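Local coordinates for NANS (YJHS), A 9-O-acetyl N-acetylneuraminic acid esterase (Escherichia coli O157:H7 EDL933, PDB 3PT5), which hydrolyses the 9-O-acetyl group of 9-O-acetyl-N-acetylneuraminic acid as an SGNH-clan esterase, probably letting the bacterium grow on this sialic acid, at residues A59-P63 / G64-C68; P162-Q165 / D166-R170; F207-M210 / V211-F214; E302-T306 / A307-S311. One frame throughout, in Å; residues are numbered along the deposited sequence. Where two conformers were deposited one is given.

All four contacts are local and follow one another in series, so none nests in or crosses another. Contact 1 closes a turn in the surface loop between strands 52-55 and 73-75, at one edge of the mixed sheet. Contacts 2 and 3 lie within helices 162-176 and 203-218; their centres are about 12 Å apart and they touch, Y164 and V168 of the first helix meeting M210, A213 and F214 of the second. Contact 4 is a bend in the loop between strand 265-268 and helix 315-335, where R309 reaches back to W304. Its centre is about 26 Å from that of contact 1 and about 31 Å from that of contact 3.

Contact 1: A59-P63 / G64-C68; sequences AHTHP and GGPSC
H62 and G65 close the tight end of this loop. The G65 N-H bonds to H62 O over 2.9 Å, reaching the oxygen from above its carbonyl plane, and G65 CA lies over one face of the H62 imidazole, 3.8 Å from the ring centroid, in a CH-pi contact. With chi1 at 60° the H62 ring stands between its own backbone N and carbonyl carbon, which swings it beneath the turn; a weak bond from H62 ND1 to P63 O steadies it. G64 has a positive phi of 88°, suited to glycine.

Beyond the turn the two arms stay together. T61 N gives a 2.9 Å bond to P66 O, almost in line with the C=O, while T61 OG1 touches P66 CD at 3.4 Å. C68 N then reaches A59 O at 3.1 Å. The sulfur of C68 tucks in against the backbone carbonyl carbon of H60, with SG 3.4 Å from H60 C, and T61 CG2 lies beside it. T61 and C68 also rest on I74 of strand 73-75, making this the inner side, where Q87 and H81 bond to the carbonyl oxygens of T61 and H60.

The solvent side is looser. H60, exposed there, holds G65 O through a weak bond from ND1 at the edge of its ring, and the CB atoms of P66 and S67 start off away from the opposite arm. The whole is a surface hairpin-like loop, closed by a type II beta turn from H62 to G65 with a single beta bridge between H60 and S67.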
loop_
_atom_site.group_PDB
_atom_site.type_symbol
_atom_site.label_atom_id
_atom_site.label_comp_id
_atom_site.label_asym_id
_atom_site.label_seq_id
_atom_site.Cartn_x
_atom_site.Cartn_y
_atom_site.Cartn_z
ATOM N N ALA A 59 -13.103 -3.745 12.586
ATOM C CA ALA A 59 -13.829 -4.593 13.519
ATOM C C ALA A 59 -14.303 -5.895 12.860
ATOM O O ALA A 59 -14.663 -6.874 13.547
ATOM C CB ALA A 59 -14.989 -3.792 14.108
ATOM N N HIS A 60 -14.312 -5.930 11.529
ATOM C CA HIS A 60 -14.628 -7.153 10.793
ATOM C C HIS A 60 -13.647 -7.268 9.651
ATOM O O HIS A 60 -12.995 -6.274 9.305
ATOM C CB HIS A 60 -16.075 -7.169 10.273
ATOM C CG HIS A 60 -17.089 -7.100 11.373
ATOM N ND1 HIS A 60 -17.681 -8.218 11.928
ATOM C CD2 HIS A 60 -17.548 -6.039 12.072
ATOM C CE1 HIS A 60 -18.487 -7.839 12.902
ATOM N NE2 HIS A 60 -18.411 -6.525 13.022
ATOM N N THR A 61 -13.510 -8.471 9.090
ATOM C CA THR A 61 -12.516 -8.653 8.034
ATOM C C THR A 61 -12.901 -7.867 6.791
ATOM O O THR A 61 -12.029 -7.357 6.069
ATOM C CB THR A 61 -12.300 -10.131 7.694
ATOM O OG1 THR A 61 -13.532 -10.734 7.287
ATOM C CG2 THR A 61 -11.755 -10.846 8.895
ATOM N N HIS A 62 -14.205 -7.756 6.570
ATOM C CA HIS A 62 -14.812 -7.040 5.456
ATOM C C HIS A 62 -16.295 -6.854 5.815
ATOM O O HIS A 62 -16.765 -7.480 6.781
ATOM C CB HIS A 62 -14.630 -7.811 4.135
ATOM C CG HIS A 62 -15.236 -9.180 4.136
ATOM N ND1 HIS A 62 -16.512 -9.431 3.673
ATOM C CD2 HIS A 62 -14.715 -10.384 4.474
ATOM C CE1 HIS A 62 -16.757 -10.729 3.754
ATOM N NE2 HIS A 62 -15.693 -11.323 4.260
ATOM N N PRO A 63 -17.035 -6.016 5.060
ATOM C CA PRO A 63 -18.417 -5.795 5.480
ATOM C C PRO A 63 -19.228 -7.101 5.397
ATOM O O PRO A 63 -19.276 -7.760 4.350
ATOM C CB PRO A 63 -18.923 -4.729 4.498
ATOM C CG PRO A 63 -17.648 -4.074 3.966
ATOM C CD PRO A 63 -16.662 -5.163 3.910
ATOM N N GLY A 64 -19.781 -7.507 6.539
ATOM C CA GLY A 64 -20.587 -8.709 6.599
ATOM C C GLY A 64 -19.765 -9.946 6.870
ATOM O O GLY A 64 -20.310 -11.053 6.884
ATOM N N GLY A 65 -18.471 -9.748 7.142
ATOM C CA GLY A 65 -17.548 -10.854 7.372
ATOM C C GLY A 65 -17.326 -11.068 8.868
ATOM O O GLY A 65 -17.896 -10.346 9.696
ATOM N N PRO A 66 -16.472 -12.027 9.227
ATOM C CA PRO A 66 -16.215 -12.298 10.654
ATOM C C PRO A 66 -15.615 -11.143 11.448
ATOM O O PRO A 66 -14.914 -10.293 10.891
ATOM C CB PRO A 66 -15.204 -13.445 10.641
ATOM C CG PRO A 66 -15.017 -13.858 9.259
ATOM C CD PRO A 66 -15.832 -13.014 8.332
ATOM N N SER A 67 -15.843 -11.159 12.769
ATOM C CA SER A 67 -15.151 -10.278 13.710
ATOM C C SER A 67 -13.659 -10.482 13.585
ATOM O O SER A 67 -13.201 -11.577 13.303
ATOM C CB SER A 67 -15.510 -10.638 15.169
ATOM O OG SER A 67 -16.830 -11.145 15.288
ATOM N N CYS A 68 -12.907 -9.431 13.818
ATOM C CA CYS A 68 -11.473 -9.569 14.044
ATOM C C CYS A 68 -10.990 -8.486 14.973
ATOM O O CYS A 68 -11.670 -7.455 15.166
ATOM C CB CYS A 68 -10.699 -9.560 12.723
ATOM S SG CYS A 68 -11.064 -8.098 11.673
#

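Contact 2: P162-Q165 / D166-R170; sequences PLYQ and DLVSR
Y164 has CG anti to its backbone N (chi1 173°), and V168, one turn later, has CG2 beside its own N; together these torsions bring the phenol ring and the methyl against each other. V168 CG2 sits over one face of the Y164 ring near its hydroxyl end, 3.3 Å from CZ, a close approach for an apolar pair. At the far end of the ring, Y164 OH bonds to D217 on helix 203-218, so the phenol is held both by its face and by its hydroxyl.

Beneath the side chains runs the regular i to i+4 bonding of an alpha helix, the first turns of helix 162-176. V168 N meets Y164 O at 2.9 Å with an N-H...O angle of 167°, while D166 N and L167 N bond to the carbonyl oxygens of P162 and L163, each over 3.0 Å. P162, lacking an N-H of its own, suits the first turn, where no preceding carbonyl in the helix asks for one.

The polar side chains find partners elsewhere in the fold. D166 is buried: OD2 pairs with R57 and takes the backbone N-H of A150, while R170 NE lies 3.8 Å from D166 OD1 in a long salt bridge. R170 NH2 bonds to the carbonyl oxygens of L55 and P128, in strands 52-55 and 122-130, and NH1 to that of A56 just after the first of these strands, while S169 OG bonds to Y144.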
loop_
_atom_site.group_PDB
_atom_site.type_symbol
_atom_site.label_atom_id
_atom_site.label_comp_id
_atom_site.label_asym_id
_atom_site.label_seq_id
_atom_site.Cartn_x
_atom_site.Cartn_y
_atom_site.Cartn_z
ATOM N N PRO A 162 1.158 9.581 15.163
ATOM C CA PRO A 162 0.359 8.361 15.179
ATOM C C PRO A 162 0.570 7.442 13.988
ATOM O O PRO A 162 0.618 6.230 14.176
ATOM C CB PRO A 162 -1.073 8.879 15.214
ATOM C CG PRO A 162 -0.927 10.107 16.081
ATOM C CD PRO A 162 0.406 10.712 15.760
ATOM N N LEU A 163 0.687 7.994 12.785
ATOM C CA LEU A 163 0.937 7.156 11.611
ATOM C C LEU A 163 2.280 6.454 11.690
ATOM O O LEU A 163 2.380 5.283 11.330
ATOM C CB LEU A 163 0.817 7.946 10.309
ATOM C CG LEU A 163 -0.590 8.351 9.857
ATOM C CD1 LEU A 163 -0.483 9.112 8.552
ATOM C CD2 LEU A 163 -1.520 7.134 9.692
ATOM N N TYR A 164 3.310 7.148 12.185
ATOM C CA TYR A 164 4.611 6.521 12.368
ATOM C C TYR A 164 4.547 5.394 13.404
ATOM O O TYR A 164 5.091 4.316 13.193
ATOM C CB TYR A 164 5.695 7.537 12.754
ATOM C CG TYR A 164 6.995 6.856 13.103
ATOM C CD1 TYR A 164 7.900 6.503 12.103
ATOM C CD2 TYR A 164 7.294 6.506 14.433
ATOM C CE1 TYR A 164 9.098 5.849 12.400
ATOM C CE2 TYR A 164 8.489 5.842 14.741
ATOM C CZ TYR A 164 9.378 5.517 13.720
ATOM O OH TYR A 164 10.557 4.848 13.993
ATOM N N GLN A 165 3.863 5.653 14.514
ATOM C CA GLN A 165 3.707 4.689 15.603
ATOM C C GLN A 165 3.016 3.435 15.134
ATOM O O GLN A 165 3.360 2.343 15.558
ATOM C CB GLN A 165 2.870 5.301 16.713
ATOM C CG GLN A 165 3.590 6.371 17.490
ATOM C CD GLN A 165 2.694 6.951 18.570
ATOM O OE1 GLN A 165 2.274 6.241 19.497
ATOM N NE2 GLN A 165 2.365 8.237 18.441
ATOM N N ASP A 166 2.042 3.617 14.249
ATOM C CA ASP A 166 1.237 2.543 13.676
ATOM C C ASP A 166 2.125 1.707 12.742
ATOM O O ASP A 166 2.110 0.475 12.803
ATOM C CB ASP A 166 0.047 3.192 12.950
ATOM C CG ASP A 166 -1.010 2.191 12.489
ATOM O OD1 ASP A 166 -0.847 1.635 11.380
ATOM O OD2 ASP A 166 -2.036 1.983 13.198
ATOM N N LEU A 167 2.915 2.387 11.921
ATOM C CA LEU A 167 3.878 1.746 11.033
ATOM C C LEU A 167 4.889 0.872 11.790
ATOM O O LEU A 167 5.097 -0.292 11.438
ATOM C CB LEU A 167 4.603 2.818 10.221
ATOM C CG LEU A 167 5.747 2.409 9.306
ATOM C CD1 LEU A 167 5.224 1.586 8.149
ATOM C CD2 LEU A 167 6.456 3.644 8.820
ATOM N N VAL A 168 5.504 1.444 12.823
ATOM C CA VAL A 168 6.514 0.736 13.631
ATOM C C VAL A 168 5.878 -0.365 14.480
ATOM O O VAL A 168 6.340 -1.512 14.475
ATOM C CB VAL A 168 7.351 1.739 14.480
ATOM C CG1 VAL A 168 8.086 1.038 15.654
ATOM C CG2 VAL A 168 8.355 2.418 13.608
ATOM N N SER A 169 4.782 -0.027 15.154
ATOM C CA SER A 169 4.109 -0.946 16.053
ATOM C C SER A 169 3.549 -2.169 15.339
ATOM O O SER A 169 3.711 -3.303 15.833
ATOM C CB SER A 169 3.042 -0.204 16.867
ATOM O OG SER A 169 1.817 -0.915 16.861
ATOM N N ARG A 170 2.946 -1.968 14.162
ATOM C CA ARG A 170 2.409 -3.082 13.382
ATOM C C ARG A 170 3.503 -3.941 12.740
ATOM O O ARG A 170 3.362 -5.145 12.671
ATOM C CB ARG A 170 1.432 -2.581 12.317
ATOM C CG ARG A 170 0.109 -2.279 12.905
ATOM C CD ARG A 170 -0.736 -1.449 12.017
ATOM N NE ARG A 170 -1.298 -2.079 10.826
ATOM C CZ ARG A 170 -2.298 -2.951 10.797
ATOM N NH1 ARG A 170 -2.783 -3.510 11.916
ATOM N NH2 ARG A 170 -2.777 -3.316 9.634
#

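Contact 3: F207-M210 / V211-F214; sequences FNHM and VEAF
V211 meets F207 one helical turn back. Its CG2 methyl lies over one face of the phenyl ring, 3.8 Å from the centroid and offset toward the rim, a CH-pi contact whose shortest approach is 3.5 Å to F207 CZ. At chi1 174° the F207 ring leans past its own carbonyl carbon, which brings it obliquely across the valine. The same pair is joined through the main chain, V211 N to F207 O at 2.9 Å.

E212 comes next and runs beside H209, both pointing the same way, with the carboxylate and imidazole planes 18° apart. E212 OE1 faces the edge of the ring, in its plane, at 3.3 Å from H209 CD2; the nearest ring nitrogen, NE2, is 4.4 Å from OE1, so no ring nitrogen reaches the carboxylate. This pair lies on the outer side of the helix, where H209 is exposed.

A213 adds little beyond its backbone bond to H209 O, its methyl resting on that oxygen's flank. F214 N then bonds to M210 O at 2.9 Å, while its ring leads away from the first segment.

Helix 203-218 packs one side on the sheet: F207 meets W188, M210 touches W188 and W233, and F214 meets W233 of strand 233-236 edge-to-face and touches F183 and V186 of strand 182-189. M210, A213 and F214 also border helix 162-176, and N208 reaches N256 and N260 beyond helix 247-253.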
loop_
_atom_site.group_PDB
_atom_site.type_symbol
_atom_site.label_atom_id
_atom_site.label_comp_id
_atom_site.label_asym_id
_atom_site.label_seq_id
_atom_site.Cartn_x
_atom_site.Cartn_y
_atom_site.Cartn_z
ATOM N N PHE A 207 11.216 12.701 5.360
ATOM C CA PHE A 207 11.215 11.296 4.952
ATOM C C PHE A 207 12.475 10.570 5.443
ATOM O O PHE A 207 12.374 9.503 6.065
ATOM C CB PHE A 207 11.096 11.182 3.428
ATOM C CG PHE A 207 11.240 9.770 2.919
ATOM C CD1 PHE A 207 10.190 8.853 3.056
ATOM C CD2 PHE A 207 12.433 9.339 2.350
ATOM C CE1 PHE A 207 10.335 7.551 2.597
ATOM C CE2 PHE A 207 12.592 7.993 1.895
ATOM C CZ PHE A 207 11.545 7.122 2.013
ATOM N N ASN A 208 13.644 11.159 5.188
ATOM C CA ASN A 208 14.896 10.520 5.603
ATOM C C ASN A 208 14.930 10.308 7.094
ATOM O O ASN A 208 15.338 9.254 7.551
ATOM C CB ASN A 208 16.109 11.326 5.177
ATOM C CG ASN A 208 16.399 11.215 3.696
ATOM O OD1 ASN A 208 15.534 10.849 2.888
ATOM N ND2 ASN A 208 17.635 11.503 3.329
ATOM N N HIS A 209 14.476 11.297 7.863
ATOM C CA HIS A 209 14.480 11.163 9.311
ATOM C C HIS A 209 13.565 10.044 9.794
ATOM O O HIS A 209 13.874 9.316 10.747
ATOM C CB HIS A 209 14.125 12.504 9.961
ATOM C CG HIS A 209 15.214 13.527 9.837
ATOM N ND1 HIS A 209 14.967 14.885 9.839
ATOM C CD2 HIS A 209 16.557 13.390 9.719
ATOM C CE1 HIS A 209 16.111 15.540 9.717
ATOM N NE2 HIS A 209 17.091 14.657 9.648
ATOM N N MET A 210 12.434 9.880 9.114
ATOM C CA MET A 210 11.499 8.815 9.470
ATOM C C MET A 210 12.037 7.428 9.140
ATOM O O MET A 210 11.843 6.465 9.887
ATOM C CB MET A 210 10.151 9.043 8.795
ATOM C CG MET A 210 9.072 8.296 9.489
ATOM S SD MET A 210 7.429 8.405 8.740
ATOM C CE MET A 210 7.648 7.382 7.288
ATOM N N VAL A 211 12.694 7.315 7.996
ATOM C CA VAL A 211 13.337 6.052 7.642
ATOM C C VAL A 211 14.440 5.709 8.655
ATOM O O VAL A 211 14.521 4.582 9.099
ATOM C CB VAL A 211 13.923 6.085 6.240
ATOM C CG1 VAL A 211 14.664 4.811 5.969
ATOM C CG2 VAL A 211 12.824 6.280 5.201
ATOM N N GLU A 212 15.265 6.677 9.039
ATOM C CA GLU A 212 16.284 6.380 10.060
ATOM C C GLU A 212 15.662 5.991 11.416
ATOM O O GLU A 212 16.181 5.104 12.105
ATOM C CB GLU A 212 17.262 7.540 10.274
ATOM C CG GLU A 212 17.980 8.083 9.053
ATOM C CD GLU A 212 18.686 9.406 9.333
ATOM O OE1 GLU A 212 18.021 10.400 9.724
ATOM O OE2 GLU A 212 19.921 9.474 9.136
ATOM N N ALA A 213 14.563 6.640 11.791
ATOM C CA ALA A 213 13.875 6.307 13.046
ATOM C C ALA A 213 13.303 4.892 12.994
ATOM O O ALA A 213 13.417 4.120 13.949
ATOM C CB ALA A 213 12.771 7.331 13.361
ATOM N N PHE A 214 12.691 4.551 11.865
ATOM C CA PHE A 214 12.154 3.222 11.634
ATOM C C PHE A 214 13.258 2.159 11.829
ATOM O O PHE A 214 13.056 1.144 12.506
ATOM C CB PHE A 214 11.543 3.155 10.215
ATOM C CG PHE A 214 10.913 1.817 9.870
ATOM C CD1 PHE A 214 9.593 1.543 10.215
ATOM C CD2 PHE A 214 11.632 0.847 9.142
ATOM C CE1 PHE A 214 8.983 0.316 9.880
ATOM C CE2 PHE A 214 11.045 -0.386 8.799
ATOM C CZ PHE A 214 9.712 -0.661 9.158
#

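Contact 4: E302-T306 / A307-S311; sequences ENWTT and ALRSS
W304 and R309 cross at about a right angle; the guanidinium meets the CE3-CZ3 rim of the indole, the two planes 32° apart. W304 CE3 lies over the centre of the guanidinium, 3.4 Å from R309 CZ, and R309 NH1 is 3.5 Å from W304 CZ3. Further back along the arginine, CD makes a CH-pi contact over the face of the six-membered ring, 4.1 Å from its centroid and 19° off the normal. Bends at chi2 and chi3 fold the R309 chain back so that its flat end comes to this rim of the tryptophan.

A water joins the same corner. It donates to T306 O at 2.6 Å and accepts from R309 NE at 2.8 Å, lying in the guanidinium plane at its edge; together with E37, which pairs with NH2, it limits how the group can turn. T306 O itself sits above the same face of the indole as R309 CD. A307 lies by the NE1 side of the ring system, its CA 3.7 Å from W304 NE1. Further along, S311 OG donates to L308 O over 2.8 Å.

The loop joins strand 265-268 to helix 315-335. R309 NH2 makes its salt bridge with E37, which also takes a bond from T305 OG1, while S311 O receives N31 and W242; L308 and S310 lean on helix 240-245.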
loop_
_atom_site.group_PDB
_atom_site.type_symbol
_atom_site.label_atom_id
_atom_site.label_comp_id
_atom_site.label_asym_id
_atom_site.label_seq_id
_atom_site.Cartn_x
_atom_site.Cartn_y
_atom_site.Cartn_z
ATOM N N GLU A 302 -21.395 10.440 -6.379
ATOM C CA GLU A 302 -22.038 9.727 -5.267
ATOM C C GLU A 302 -21.329 8.433 -4.836
ATOM O O GLU A 302 -21.651 7.868 -3.793
ATOM C CB GLU A 302 -23.482 9.412 -5.637
ATOM C CG GLU A 302 -23.563 8.460 -6.835
ATOM C CD GLU A 302 -24.896 8.475 -7.513
ATOM O OE1 GLU A 302 -25.912 8.202 -6.824
ATOM O OE2 GLU A 302 -24.911 8.749 -8.735
ATOM N N ASN A 303 -20.383 7.954 -5.652
ATOM C CA ASN A 303 -19.696 6.703 -5.331
ATOM C C ASN A 303 -18.186 6.656 -5.649
ATOM O O ASN A 303 -17.538 5.641 -5.365
ATOM C CB ASN A 303 -20.436 5.510 -5.956
ATOM C CG ASN A 303 -20.550 5.630 -7.417
ATOM O OD1 ASN A 303 -19.540 5.787 -8.115
ATOM N ND2 ASN A 303 -21.775 5.588 -7.921
ATOM N N TRP A 304 -17.615 7.730 -6.178
ATOM C CA TRP A 304 -16.172 7.674 -6.494
ATOM C C TRP A 304 -15.344 8.175 -5.315
ATOM O O TRP A 304 -15.910 8.631 -4.324
ATOM C CB TRP A 304 -15.842 8.399 -7.801
ATOM C CG TRP A 304 -16.046 9.892 -7.856
ATOM C CD1 TRP A 304 -15.911 10.799 -6.840
ATOM C CD2 TRP A 304 -16.315 10.649 -9.030
ATOM N NE1 TRP A 304 -16.103 12.080 -7.322
ATOM C CE2 TRP A 304 -16.360 12.010 -8.660
ATOM C CE3 TRP A 304 -16.534 10.311 -10.371
ATOM C CZ2 TRP A 304 -16.601 13.027 -9.586
ATOM C CZ3 TRP A 304 -16.803 11.324 -11.276
ATOM C CH2 TRP A 304 -16.849 12.654 -10.875
ATOM N N THR A 305 -14.020 8.086 -5.416
ATOM C CA THR A 305 -13.164 8.501 -4.336
ATOM C C THR A 305 -13.065 10.020 -4.440
ATOM O O THR A 305 -13.809 10.741 -3.754
ATOM C CB THR A 305 -11.794 7.773 -4.363
ATOM O OG1 THR A 305 -11.172 7.962 -5.637
ATOM C CG2 THR A 305 -12.001 6.286 -4.087
ATOM N N THR A 306 -12.257 10.475 -5.384
ATOM C CA THR A 306 -11.860 11.857 -5.506
ATOM C C THR A 306 -12.375 12.398 -6.859
ATOM O O THR A 306 -12.384 11.664 -7.860
ATOM C CB THR A 306 -10.312 11.898 -5.381
ATOM O OG1 THR A 306 -9.926 11.753 -3.992
ATOM C CG2 THR A 306 -9.727 13.150 -5.986
ATOM N N ALA A 307 -12.826 13.658 -6.903
ATOM C CA ALA A 307 -13.251 14.250 -8.159
ATOM C C ALA A 307 -12.157 14.253 -9.239
ATOM O O ALA A 307 -12.451 14.082 -10.422
ATOM C CB ALA A 307 -13.824 15.660 -7.931
ATOM N N LEU A 308 -10.896 14.418 -8.828
ATOM C CA LEU A 308 -9.741 14.302 -9.729
ATOM C C LEU A 308 -9.467 12.837 -10.035
ATOM O O LEU A 308 -8.921 12.127 -9.197
ATOM C CB LEU A 308 -8.494 14.923 -9.073
ATOM C CG LEU A 308 -8.401 16.454 -9.033
ATOM C CD1 LEU A 308 -7.203 16.916 -8.190
ATOM C CD2 LEU A 308 -8.327 17.056 -10.445
ATOM N N ARG A 309 -9.836 12.383 -11.218
ATOM C CA ARG A 309 -9.783 10.935 -11.524
ATOM C C ARG A 309 -8.362 10.431 -11.729
ATOM O O ARG A 309 -8.018 9.341 -11.266
ATOM C CB ARG A 309 -10.636 10.595 -12.761
ATOM C CG ARG A 309 -12.046 11.264 -12.807
ATOM C CD ARG A 309 -12.899 10.949 -11.563
ATOM N NE ARG A 309 -13.208 9.511 -11.403
ATOM C CZ ARG A 309 -14.039 8.815 -12.195
ATOM N NH1 ARG A 309 -14.613 9.398 -13.247
ATOM N NH2 ARG A 309 -14.273 7.528 -11.953
ATOM N N SER A 310 -7.562 11.230 -12.427
ATOM C CA SER A 310 -6.197 10.877 -12.850
ATOM C C SER A 310 -5.175 10.895 -11.699
ATOM O O SER A 310 -4.004 10.545 -11.880
ATOM C CB SER A 310 -5.728 11.840 -13.964
ATOM O OG SER A 310 -5.786 13.174 -13.478
ATOM N N SER A 311 -5.622 11.236 -10.501
ATOM C CA SER A 311 -4.712 11.301 -9.386
ATOM C C SER A 311 -4.369 9.944 -8.762
ATOM O O SER A 311 -3.415 9.851 -7.952
ATOM C CB SER A 311 -5.280 12.234 -8.314
ATOM O OG SER A 311 -6.524 11.732 -7.841
HETATM O O HOH W 1 -11.794 9.334 -8.961
#